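Local structure of cytosine deaminase (Klebsiella pneumoniae, 4R85) at residues L8-A13 with C344-T349; R107-Q112 with L401-E406; R115-V120 with V147-E152. The protein catalyses the hydrolytic deamination of cytosine and probably of 5-methylcytosine, the bound base here, probably using the bound iron(II) of its amidohydrolase barrel. One frame throughout, in Å; residues are numbered along the deposited sequence.

Contact 1 (L8-A13 with C344-T349); sequences LRRQEA and CLDFVT
R9 reaches D346 with the end of its guanidinium, both terminal nitrogens converging on one carboxylate oxygen: NH2 lies 2.7 Å from D346 OD1 and NH1 lies 2.9 Å from the same atom, a salt bridge to a single oxygen. The two flat groups stand at 79° to each other. OD1 lies in the guanidinium plane; NH1 meets it nearly along its C-O bond, whereas NH2 comes from above the carboxylate plane. L345 covers one guanidinium face near its rim, its CB 3.6 Å from R9 NE. A bend at chi3 (54°) in the R9 chain turns the guanidinium onto this pair. The contact ties the type II turn L8-Q11, between strands 2-7 and 14-20 of the small N-terminal sheet, to the 3-10 segment 344-347 that follows helix 338-342 of the amidohydrolase domain. Water 1 links R9 NH1 to T349 OG1, which in turn donates to L345 O (2.8 Å) from the face of that carbonyl opposite V348 N. R10 NH1 stays 4.4 Å from D346 OD2; it is linked through water 2 to OD1 and, by a weak bond at its own end, through water 3 to OD2. Outside the segments, R9 NH2 also pairs with D380, and D346 OD2 with R343.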
loop_
_atom_site.group_PDB
_atom_site.type_symbol
_atom_site.label_atom_id
_atom_site.label_comp_id
_atom_site.label_asym_id
_atom_site.label_seq_id
_atom_site.Cartn_x
_atom_site.Cartn_y
_atom_site.Cartn_z
ATOM N N LEU A 8 -22.523 -8.284 -10.103
ATOM C CA LEU A 8 -22.582 -8.395 -8.648
ATOM C C LEU A 8 -21.415 -9.261 -8.202
ATOM O O LEU A 8 -20.837 -9.991 -9.013
ATOM C CB LEU A 8 -23.921 -8.982 -8.201
ATOM C CG LEU A 8 -25.123 -8.091 -8.526
ATOM C CD1 LEU A 8 -26.417 -8.806 -8.166
ATOM C CD2 LEU A 8 -25.022 -6.740 -7.792
ATOM N N ARG A 9 -21.049 -9.167 -6.929
ATOM C CA ARG A 9 -19.838 -9.829 -6.448
ATOM C C ARG A 9 -19.897 -11.347 -6.568
ATOM O O ARG A 9 -20.887 -11.972 -6.191
ATOM C CB ARG A 9 -19.521 -9.420 -5.004
ATOM C CG ARG A 9 -18.988 -8.003 -4.882
ATOM C CD ARG A 9 -18.441 -7.739 -3.484
ATOM N NE ARG A 9 -17.449 -8.752 -3.130
ATOM C CZ ARG A 9 -17.402 -9.379 -1.960
ATOM N NH1 ARG A 9 -18.289 -9.089 -1.012
ATOM N NH2 ARG A 9 -16.455 -10.282 -1.734
ATOM N N ARG A 10 -18.824 -11.921 -7.110
ATOM C CA ARG A 10 -18.668 -13.372 -7.207
ATOM C C ARG A 10 -19.776 -14.056 -8.006
ATOM O O ARG A 10 -20.136 -15.201 -7.725
ATOM C CB ARG A 10 -18.537 -13.997 -5.813
ATOM C CG ARG A 10 -17.349 -13.465 -5.022
ATOM C CD ARG A 10 -17.345 -13.985 -3.593
ATOM N NE ARG A 10 -16.862 -15.359 -3.494
ATOM C CZ ARG A 10 -16.765 -16.032 -2.351
ATOM N NH1 ARG A 10 -17.120 -15.458 -1.207
ATOM N NH2 ARG A 10 -16.313 -17.279 -2.350
ATOM N N GLN A 11 -20.314 -13.348 -8.997
ATOM C CA GLN A 11 -21.275 -13.927 -9.935
ATOM C C GLN A 11 -20.872 -13.571 -11.358
ATOM O O GLN A 11 -20.225 -12.545 -11.587
ATOM C CB GLN A 11 -22.690 -13.430 -9.649
ATOM C CG GLN A 11 -23.217 -13.826 -8.287
ATOM C CD GLN A 11 -24.704 -13.578 -8.151
ATOM O OE1 GLN A 11 -25.132 -12.711 -7.389
ATOM N NE2 GLN A 11 -25.501 -14.344 -8.890
ATOM N N GLU A 12 -21.237 -14.414 -12.319
ATOM C CA GLU A 12 -20.843 -14.146 -13.697
ATOM C C GLU A 12 -21.907 -13.375 -14.482
ATOM O O GLU A 12 -21.587 -12.708 -15.468
ATOM C CB GLU A 12 -20.457 -15.436 -14.432
ATOM C CG GLU A 12 -19.486 -15.201 -15.588
ATOM C CD GLU A 12 -19.264 -16.438 -16.450
ATOM O OE1 GLU A 12 -19.264 -17.563 -15.900
ATOM O OE2 GLU A 12 -19.094 -16.279 -17.681
ATOM N N ALA A 13 -23.162 -13.459 -14.044
ATOM C CA ALA A 13 -24.266 -12.833 -14.782
ATOM C C ALA A 13 -24.302 -11.312 -14.618
ATOM O O ALA A 13 -23.801 -10.778 -13.632
ATOM C CB ALA A 13 -25.592 -13.434 -14.357
ATOM N N CYS A 344 -11.885 -10.695 -1.635
ATOM C CA CYS A 344 -11.226 -9.757 -0.710
ATOM C C CYS A 344 -12.068 -8.534 -0.362
ATOM O O CYS A 344 -11.827 -7.871 0.658
ATOM C CB CYS A 344 -9.861 -9.313 -1.244
ATOM S SG CYS A 344 -9.939 -8.345 -2.775
ATOM N N LEU A 345 -13.066 -8.219 -1.181
ATOM C CA LEU A 345 -13.896 -7.053 -0.855
ATOM C C LEU A 345 -14.750 -7.260 0.409
ATOM O O LEU A 345 -15.235 -6.281 1.003
ATOM C CB LEU A 345 -14.758 -6.612 -2.049
ATOM C CG LEU A 345 -14.001 -5.910 -3.185
ATOM C CD1 LEU A 345 -14.945 -5.522 -4.330
ATOM C CD2 LEU A 345 -13.230 -4.685 -2.665
ATOM N N ASP A 346 -14.913 -8.519 0.822
ATOM C CA ASP A 346 -15.551 -8.841 2.107
ATOM C C ASP A 346 -15.004 -7.989 3.260
ATOM O O ASP A 346 -15.748 -7.573 4.150
ATOM C CB ASP A 346 -15.308 -10.301 2.499
ATOM C CG ASP A 346 -16.102 -11.299 1.666
ATOM O OD1 ASP A 346 -17.002 -10.905 0.886
ATOM O OD2 ASP A 346 -15.821 -12.508 1.827
ATOM N N PHE A 347 -13.696 -7.764 3.257
ATOM C CA PHE A 347 -13.019 -7.151 4.404
ATOM C C PHE A 347 -13.245 -5.652 4.544
ATOM O O PHE A 347 -12.884 -5.063 5.568
ATOM C CB PHE A 347 -11.522 -7.481 4.380
ATOM C CG PHE A 347 -11.249 -8.959 4.419
ATOM C CD1 PHE A 347 -11.510 -9.688 5.571
ATOM C CD2 PHE A 347 -10.774 -9.623 3.301
ATOM C CE1 PHE A 347 -11.288 -11.058 5.615
ATOM C CE2 PHE A 347 -10.550 -10.989 3.335
ATOM C CZ PHE A 347 -10.804 -11.708 4.492
ATOM N N VAL A 348 -13.842 -5.040 3.523
ATOM C CA VAL A 348 -14.128 -3.607 3.566
ATOM C C VAL A 348 -15.581 -3.292 3.227
ATOM O O VAL A 348 -15.947 -2.129 3.061
ATOM C CB VAL A 348 -13.202 -2.819 2.647
ATOM C CG1 VAL A 348 -11.746 -2.990 3.108
ATOM C CG2 VAL A 348 -13.383 -3.272 1.211
ATOM N N THR A 349 -16.402 -4.333 3.116
ATOM C CA THR A 349 -17.839 -4.164 2.939
ATOM C C THR A 349 -18.631 -5.033 3.929
ATOM O O THR A 349 -18.911 -4.609 5.055
ATOM C CB THR A 349 -18.307 -4.442 1.457
ATOM O OG1 THR A 349 -17.952 -5.775 1.064
ATOM C CG2 THR A 349 -17.694 -3.424 0.485
HETATM O O HOH W 1 -20.061 -6.770 -0.708
HETATM O O HOH W 2 -18.454 -13.112 -0.338
HETATM O O HOH W 3 -16.669 -15.053 1.947
#

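Contact 2 (R107-Q112 with L401-E406); sequences RDFGVQ and LQREVE
R403 holds the backbone carbonyl of D108 with two guanidinium nitrogens: NH1 and NH2 each lie 3.0 Å from D108 O, which sits 3° out of the guanidinium plane. NH1 comes in almost straight along the carbonyl bond, at a C=O...N angle of 169°, while NH2 stands above the carbonyl plane. Beside this grip, L401 sets CD1 against the helix backbone, 3.6 Å from both R107 O and D108 CA. With CG anti to the backbone N (chi1 176°), the L401 side chain heads for that surface. R403 NH2 also lies over one face of the F109 ring, although CZ is 5.7 Å from the ring centroid, at most a weak cation-pi attraction. The gripped carbonyl belongs to the last turn of helix 92-108, which closes in a Schellman motif with G110 at the C-prime position before strand 111-119 of the barrel begins. Further out, R107 NE forms a salt bridge with D108 OD1 (3.0 Å), and Y410 of the second subunit bonds to that same oxygen. R403 NH1 is shared with V390 O. E406 OE2 forms a salt bridge with R403 NE of the second subunit, whereas the reciprocal pair is long and weak; Q402 and R403 pair antiparallel with a strand of that subunit, which carries the sheet across the interface.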
loop_
_atom_site.group_PDB
_atom_site.type_symbol
_atom_site.label_atom_id
_atom_site.label_comp_id
_atom_site.label_asym_id
_atom_site.label_seq_id
_atom_site.Cartn_x
_atom_site.Cartn_y
_atom_site.Cartn_z
ATOM N N ARG A 107 -16.507 10.109 1.792
ATOM C CA ARG A 107 -17.583 10.160 0.803
ATOM C C ARG A 107 -17.016 10.057 -0.613
ATOM O O ARG A 107 -17.558 9.334 -1.457
ATOM C CB ARG A 107 -18.380 11.463 0.967
ATOM C CG ARG A 107 -19.502 11.702 -0.062
ATOM C CD ARG A 107 -19.026 12.491 -1.281
ATOM N NE ARG A 107 -18.089 13.563 -0.928
ATOM C CZ ARG A 107 -18.455 14.779 -0.536
ATOM N NH1 ARG A 107 -19.740 15.084 -0.440
ATOM N NH2 ARG A 107 -17.535 15.690 -0.240
ATOM N N ASP A 108 -15.935 10.792 -0.871
ATOM C CA ASP A 108 -15.294 10.768 -2.183
ATOM C C ASP A 108 -14.871 9.359 -2.573
ATOM O O ASP A 108 -14.810 9.032 -3.757
ATOM C CB ASP A 108 -14.078 11.687 -2.235
ATOM C CG ASP A 108 -14.455 13.160 -2.289
ATOM O OD1 ASP A 108 -15.638 13.479 -2.573
ATOM O OD2 ASP A 108 -13.553 14.000 -2.055
ATOM N N PHE A 109 -14.579 8.531 -1.576
ATOM C CA PHE A 109 -14.133 7.173 -1.835
ATOM C C PHE A 109 -15.190 6.092 -1.551
ATOM O O PHE A 109 -14.856 4.925 -1.338
ATOM C CB PHE A 109 -12.817 6.890 -1.103
ATOM C CG PHE A 109 -11.633 7.539 -1.747
ATOM C CD1 PHE A 109 -11.102 7.022 -2.921
ATOM C CD2 PHE A 109 -11.058 8.678 -1.187
ATOM C CE1 PHE A 109 -10.006 7.625 -3.532
ATOM C CE2 PHE A 109 -9.962 9.280 -1.780
ATOM C CZ PHE A 109 -9.430 8.749 -2.954
ATOM N N GLY A 110 -16.463 6.488 -1.561
ATOM C CA GLY A 110 -17.561 5.534 -1.506
ATOM C C GLY A 110 -17.980 5.038 -0.134
ATOM O O GLY A 110 -18.755 4.087 -0.023
ATOM N N VAL A 111 -17.483 5.672 0.919
ATOM C CA VAL A 111 -17.827 5.254 2.273
ATOM C C VAL A 111 -19.128 5.898 2.729
ATOM O O VAL A 111 -19.247 7.121 2.709
ATOM C CB VAL A 111 -16.727 5.637 3.274
ATOM C CG1 VAL A 111 -17.181 5.303 4.681
ATOM C CG2 VAL A 111 -15.433 4.904 2.931
ATOM N N GLN A 112 -20.099 5.082 3.146
ATOM C CA GLN A 112 -21.367 5.618 3.645
ATOM C C GLN A 112 -21.650 5.215 5.096
ATOM O O GLN A 112 -22.647 5.630 5.684
ATOM C CB GLN A 112 -22.527 5.181 2.754
ATOM C CG GLN A 112 -22.524 5.787 1.348
ATOM C CD GLN A 112 -23.829 5.525 0.614
ATOM O OE1 GLN A 112 -24.897 5.494 1.228
ATOM N NE2 GLN A 112 -23.747 5.310 -0.700
ATOM N N LEU A 401 -22.643 11.253 -5.645
ATOM C CA LEU A 401 -21.321 11.422 -6.238
ATOM C C LEU A 401 -21.294 10.817 -7.634
ATOM O O LEU A 401 -21.781 9.715 -7.852
ATOM C CB LEU A 401 -20.240 10.766 -5.370
ATOM C CG LEU A 401 -18.792 10.751 -5.889
ATOM C CD1 LEU A 401 -17.827 10.719 -4.715
ATOM C CD2 LEU A 401 -18.489 9.573 -6.837
ATOM N N GLN A 402 -20.694 11.542 -8.565
ATOM C CA GLN A 402 -20.497 11.049 -9.915
ATOM C C GLN A 402 -19.104 11.446 -10.389
ATOM O O GLN A 402 -18.756 12.633 -10.428
ATOM C CB GLN A 402 -21.561 11.606 -10.860
ATOM C CG GLN A 402 -21.464 11.063 -12.276
ATOM C CD GLN A 402 -21.669 9.563 -12.327
ATOM O OE1 GLN A 402 -22.567 9.032 -11.676
ATOM N NE2 GLN A 402 -20.824 8.867 -13.088
ATOM N N ARG A 403 -18.311 10.436 -10.726
ATOM C CA ARG A 403 -16.977 10.621 -11.262
ATOM C C ARG A 403 -17.007 10.208 -12.719
ATOM O O ARG A 403 -17.713 9.271 -13.090
ATOM C CB ARG A 403 -15.999 9.710 -10.522
ATOM C CG ARG A 403 -14.752 10.379 -10.003
ATOM C CD ARG A 403 -13.836 9.342 -9.353
ATOM N NE ARG A 403 -13.201 9.834 -8.133
ATOM C CZ ARG A 403 -13.632 9.572 -6.901
ATOM N NH1 ARG A 403 -14.705 8.806 -6.706
ATOM N NH2 ARG A 403 -12.980 10.068 -5.858
ATOM N N GLU A 404 -16.246 10.901 -13.555
ATOM C CA GLU A 404 -16.105 10.472 -14.933
ATOM C C GLU A 404 -15.092 9.341 -14.996
ATOM O O GLU A 404 -14.173 9.274 -14.176
ATOM C CB GLU A 404 -15.674 11.636 -15.825
ATOM C CG GLU A 404 -16.822 12.524 -16.278
ATOM C CD GLU A 404 -17.796 11.798 -17.194
ATOM O OE1 GLU A 404 -17.397 10.786 -17.812
ATOM O OE2 GLU A 404 -18.963 12.238 -17.296
ATOM N N VAL A 405 -15.273 8.437 -15.949
ATOM C CA VAL A 405 -14.295 7.385 -16.187
ATOM C C VAL A 405 -13.005 8.028 -16.687
ATOM O O VAL A 405 -13.034 8.899 -17.560
ATOM C CB VAL A 405 -14.809 6.347 -17.209
ATOM C CG1 VAL A 405 -13.719 5.346 -17.563
ATOM C CG2 VAL A 405 -16.023 5.627 -16.657
ATOM N N GLU A 406 -11.881 7.614 -16.113
ATOM C CA GLU A 406 -10.590 8.181 -16.474
ATOM C C GLU A 406 -10.325 8.007 -17.966
ATOM O O GLU A 406 -10.541 6.929 -18.527
ATOM C CB GLU A 406 -9.476 7.526 -15.661
ATOM C CG GLU A 406 -8.139 8.232 -15.772
ATOM C CD GLU A 406 -7.045 7.517 -15.011
ATOM O OE1 GLU A 406 -6.844 6.307 -15.252
ATOM O OE2 GLU A 406 -6.393 8.162 -14.164
#

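Contact 3 (R115-V120 with V147-E152); sequences RTHVDV and VAFPQE. With 17E (5-methylcytosine), chain G.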
loop_
_atom_site.group_PDB
_atom_site.type_symbol
_atom_site.label_atom_id
_atom_site.label_comp_id
_atom_site.label_asym_id
_atom_site.label_seq_id
_atom_site.Cartn_x
_atom_site.Cartn_y
_atom_site.Cartn_z
ATOM N N ARG A 115 -17.655 4.374 11.757
ATOM C CA ARG A 115 -17.649 4.338 13.212
ATOM C C ARG A 115 -16.429 5.112 13.701
ATOM O O ARG A 115 -15.292 4.741 13.396
ATOM C CB ARG A 115 -17.628 2.896 13.728
ATOM C CG ARG A 115 -17.468 2.792 15.245
ATOM C CD ARG A 115 -17.442 1.331 15.696
ATOM N NE ARG A 115 -18.784 0.747 15.724
ATOM C CZ ARG A 115 -19.024 -0.510 16.071
ATOM N NH1 ARG A 115 -18.005 -1.299 16.394
ATOM N NH2 ARG A 115 -20.270 -0.977 16.084
ATOM N N THR A 116 -16.661 6.203 14.428
ATOM C CA THR A 116 -15.547 7.013 14.898
ATOM C C THR A 116 -15.360 6.814 16.386
ATOM O O THR A 116 -16.333 6.731 17.131
ATOM C CB THR A 116 -15.723 8.528 14.602
ATOM O OG1 THR A 116 -14.538 9.227 15.004
ATOM C CG2 THR A 116 -16.910 9.114 15.359
ATOM N N HIS A 117 -14.107 6.704 16.808
ATOM C CA HIS A 117 -13.786 6.780 18.223
ATOM C C HIS A 117 -13.584 8.251 18.581
ATOM O O HIS A 117 -13.079 9.028 17.766
ATOM C CB HIS A 117 -12.539 5.938 18.537
ATOM C CG HIS A 117 -12.748 4.476 18.289
ATOM N ND1 HIS A 117 -12.901 3.563 19.309
ATOM C CD2 HIS A 117 -12.902 3.784 17.136
ATOM C CE1 HIS A 117 -13.120 2.364 18.792
ATOM N NE2 HIS A 117 -13.125 2.472 17.477
ATOM N N VAL A 118 -14.027 8.644 19.774
ATOM C CA VAL A 118 -13.822 10.001 20.266
ATOM C C VAL A 118 -13.239 9.930 21.666
ATOM O O VAL A 118 -13.790 9.254 22.524
ATOM C CB VAL A 118 -15.141 10.791 20.355
ATOM C CG1 VAL A 118 -14.863 12.250 20.774
ATOM C CG2 VAL A 118 -15.873 10.734 19.041
ATOM N N ASP A 119 -12.134 10.634 21.898
ATOM C CA ASP A 119 -11.468 10.611 23.196
ATOM C C ASP A 119 -12.353 11.285 24.252
ATOM O O ASP A 119 -12.676 12.465 24.138
ATOM C CB ASP A 119 -10.099 11.298 23.080
ATOM C CG ASP A 119 -9.312 11.305 24.381
ATOM O OD1 ASP A 119 -8.246 11.963 24.399
ATOM O OD2 ASP A 119 -9.729 10.667 25.374
ATOM N N VAL A 120 -12.759 10.521 25.266
ATOM C CA VAL A 120 -13.606 11.067 26.330
ATOM C C VAL A 120 -12.816 11.280 27.626
ATOM O O VAL A 120 -13.378 11.678 28.640
ATOM C CB VAL A 120 -14.861 10.201 26.600
ATOM C CG1 VAL A 120 -15.728 10.109 25.342
ATOM C CG2 VAL A 120 -14.473 8.806 27.079
ATOM N N VAL A 147 -18.038 6.068 19.224
ATOM C CA VAL A 147 -17.511 5.285 20.336
ATOM C C VAL A 147 -16.921 6.192 21.427
ATOM O O VAL A 147 -16.055 7.027 21.145
ATOM C CB VAL A 147 -16.375 4.350 19.877
ATOM C CG1 VAL A 147 -16.000 3.372 21.005
ATOM C CG2 VAL A 147 -16.754 3.577 18.590
ATOM N N ALA A 148 -17.379 6.017 22.665
ATOM C CA ALA A 148 -16.740 6.659 23.815
ATOM C C ALA A 148 -15.412 5.981 24.128
ATOM O O ALA A 148 -15.369 4.943 24.783
ATOM C CB ALA A 148 -17.648 6.616 25.025
ATOM N N PHE A 149 -14.328 6.595 23.670
ATOM C CA PHE A 149 -12.997 6.005 23.723
ATOM C C PHE A 149 -12.187 6.727 24.796
ATOM O O PHE A 149 -11.919 7.919 24.664
ATOM C CB PHE A 149 -12.321 6.173 22.355
ATOM C CG PHE A 149 -10.853 5.807 22.336
ATOM C CD1 PHE A 149 -10.418 4.573 22.797
ATOM C CD2 PHE A 149 -9.916 6.693 21.835
ATOM C CE1 PHE A 149 -9.072 4.235 22.773
ATOM C CE2 PHE A 149 -8.571 6.366 21.803
ATOM C CZ PHE A 149 -8.144 5.137 22.270
ATOM N N PRO A 150 -11.832 6.020 25.878
ATOM C CA PRO A 150 -11.092 6.651 26.979
ATOM C C PRO A 150 -9.588 6.566 26.714
ATOM O O PRO A 150 -8.916 5.710 27.285
ATOM C CB PRO A 150 -11.469 5.790 28.181
ATOM C CG PRO A 150 -11.667 4.397 27.574
ATOM C CD PRO A 150 -12.181 4.612 26.162
ATOM N N GLN A 151 -9.081 7.445 25.853
ATOM C CA GLN A 151 -7.681 7.397 25.420
ATOM C C GLN A 151 -6.666 7.243 26.550
ATOM O O GLN A 151 -5.701 6.481 26.438
ATOM C CB GLN A 151 -7.335 8.656 24.628
ATOM C CG GLN A 151 -5.873 8.761 24.229
ATOM C CD GLN A 151 -5.509 7.743 23.159
ATOM O OE1 GLN A 151 -5.646 8.009 21.967
ATOM N NE2 GLN A 151 -5.063 6.569 23.583
ATOM N N GLU A 152 -6.860 7.977 27.636
ATOM C CA GLU A 152 -5.860 7.935 28.696
ATOM C C GLU A 152 -6.217 6.962 29.819
ATOM O O GLU A 152 -5.620 6.985 30.899
ATOM C CB GLU A 152 -5.546 9.351 29.194
ATOM C CG GLU A 152 -4.938 10.172 28.054
ATOM C CD GLU A 152 -4.419 11.522 28.483
ATOM O OE1 GLU A 152 -4.658 12.504 27.745
ATOM O OE2 GLU A 152 -3.771 11.594 29.546
HETATM N N1 17E G . -5.141 6.218 19.990
HETATM C C2 17E G . -4.796 4.946 20.192
HETATM O O2 17E G . -4.712 4.466 21.474
HETATM N N3 17E G . -4.532 4.122 19.173
HETATM C C4 17E G . -4.603 4.564 17.906
HETATM N N4 17E G . -4.317 3.675 16.826
HETATM C C5 17E G . -4.962 5.888 17.646
HETATM C C6 17E G . -5.233 6.708 18.738
HETATM C CM5 17E G . -5.049 6.395 16.242
#
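Strands 111-119 and 143-149 are neighbouring parallel staves of the amidohydrolase barrel, and the end of strand 143-149 and the loop after it supply F149 and Q151 to the 5-methylcytosine pocket. Their backbones alternate as partners: V147 N donates to T116 O, V118 N to V147 O, F149 N to V118 O and V120 N to F149 O. On the face that carries H117, D119, V147 and F149, the imidazole of H117 lies with one face against V147, whose CG2 is 3.8 Å from the ring centroid and almost exactly over its centre. The same methyl also touches R115, with R115 CG 3.5 Å from V147 CG2. H117 then turns an edge toward the face of F149, an offset edge-to-face pair with planes at 88° and centroids 5.8 Å apart. Helix 126-137 links the two strands, making this a beta-alpha-beta unit of the barrel. Just past the strand end, V120 CG1 packs 4.0 Å from A148 CB, against helix 160-170. P150 centres an inverse gamma turn that leads to Q151. With CG anti to the backbone N (chi1 175°) and a bend at chi2, the Q151 amide reaches the base and uses both of its polar atoms: OE1 accepts from N1 of 5-methylcytosine at 2.7 Å, and NE2 donates to its O2 at 3.0 Å, both nearly straight. F149 offers its ring edge to the same oxygen, CZ lying 3.6 Å from ligand O2. Behind Q151, D119 brings OD2 to 3.2 Å from Q151 CB and accepts a weak bond from Q151 N. T121 also bonds to D119 OD2, while K87 and W83 hold D119 OD1. D308 and E212 supply further hydrogen bonds to the ligand.

In the fold
Contacts 2 and 3 share strand 111-119: contact 2 lies where helix 92-108 turns into it, and contact 3 takes its C-terminal half, with centres about 29 Å apart. Only contact 3 includes residues of the ligand pocket, F149 and Q151, and the side chain of H117 there is about 5 Å from the iron. Contacts 1 and 2 are about 18 Å apart between centres, with nearest atoms about 7 Å apart; along the chain their segments alternate. Contact 1 joins the loop after strand 2-7 to the loop before helix 350-355, whereas contact 2 borders the second subunit. Contacts 1 and 3 lie on opposite sides of the chain's centre, about 32 Å between centres.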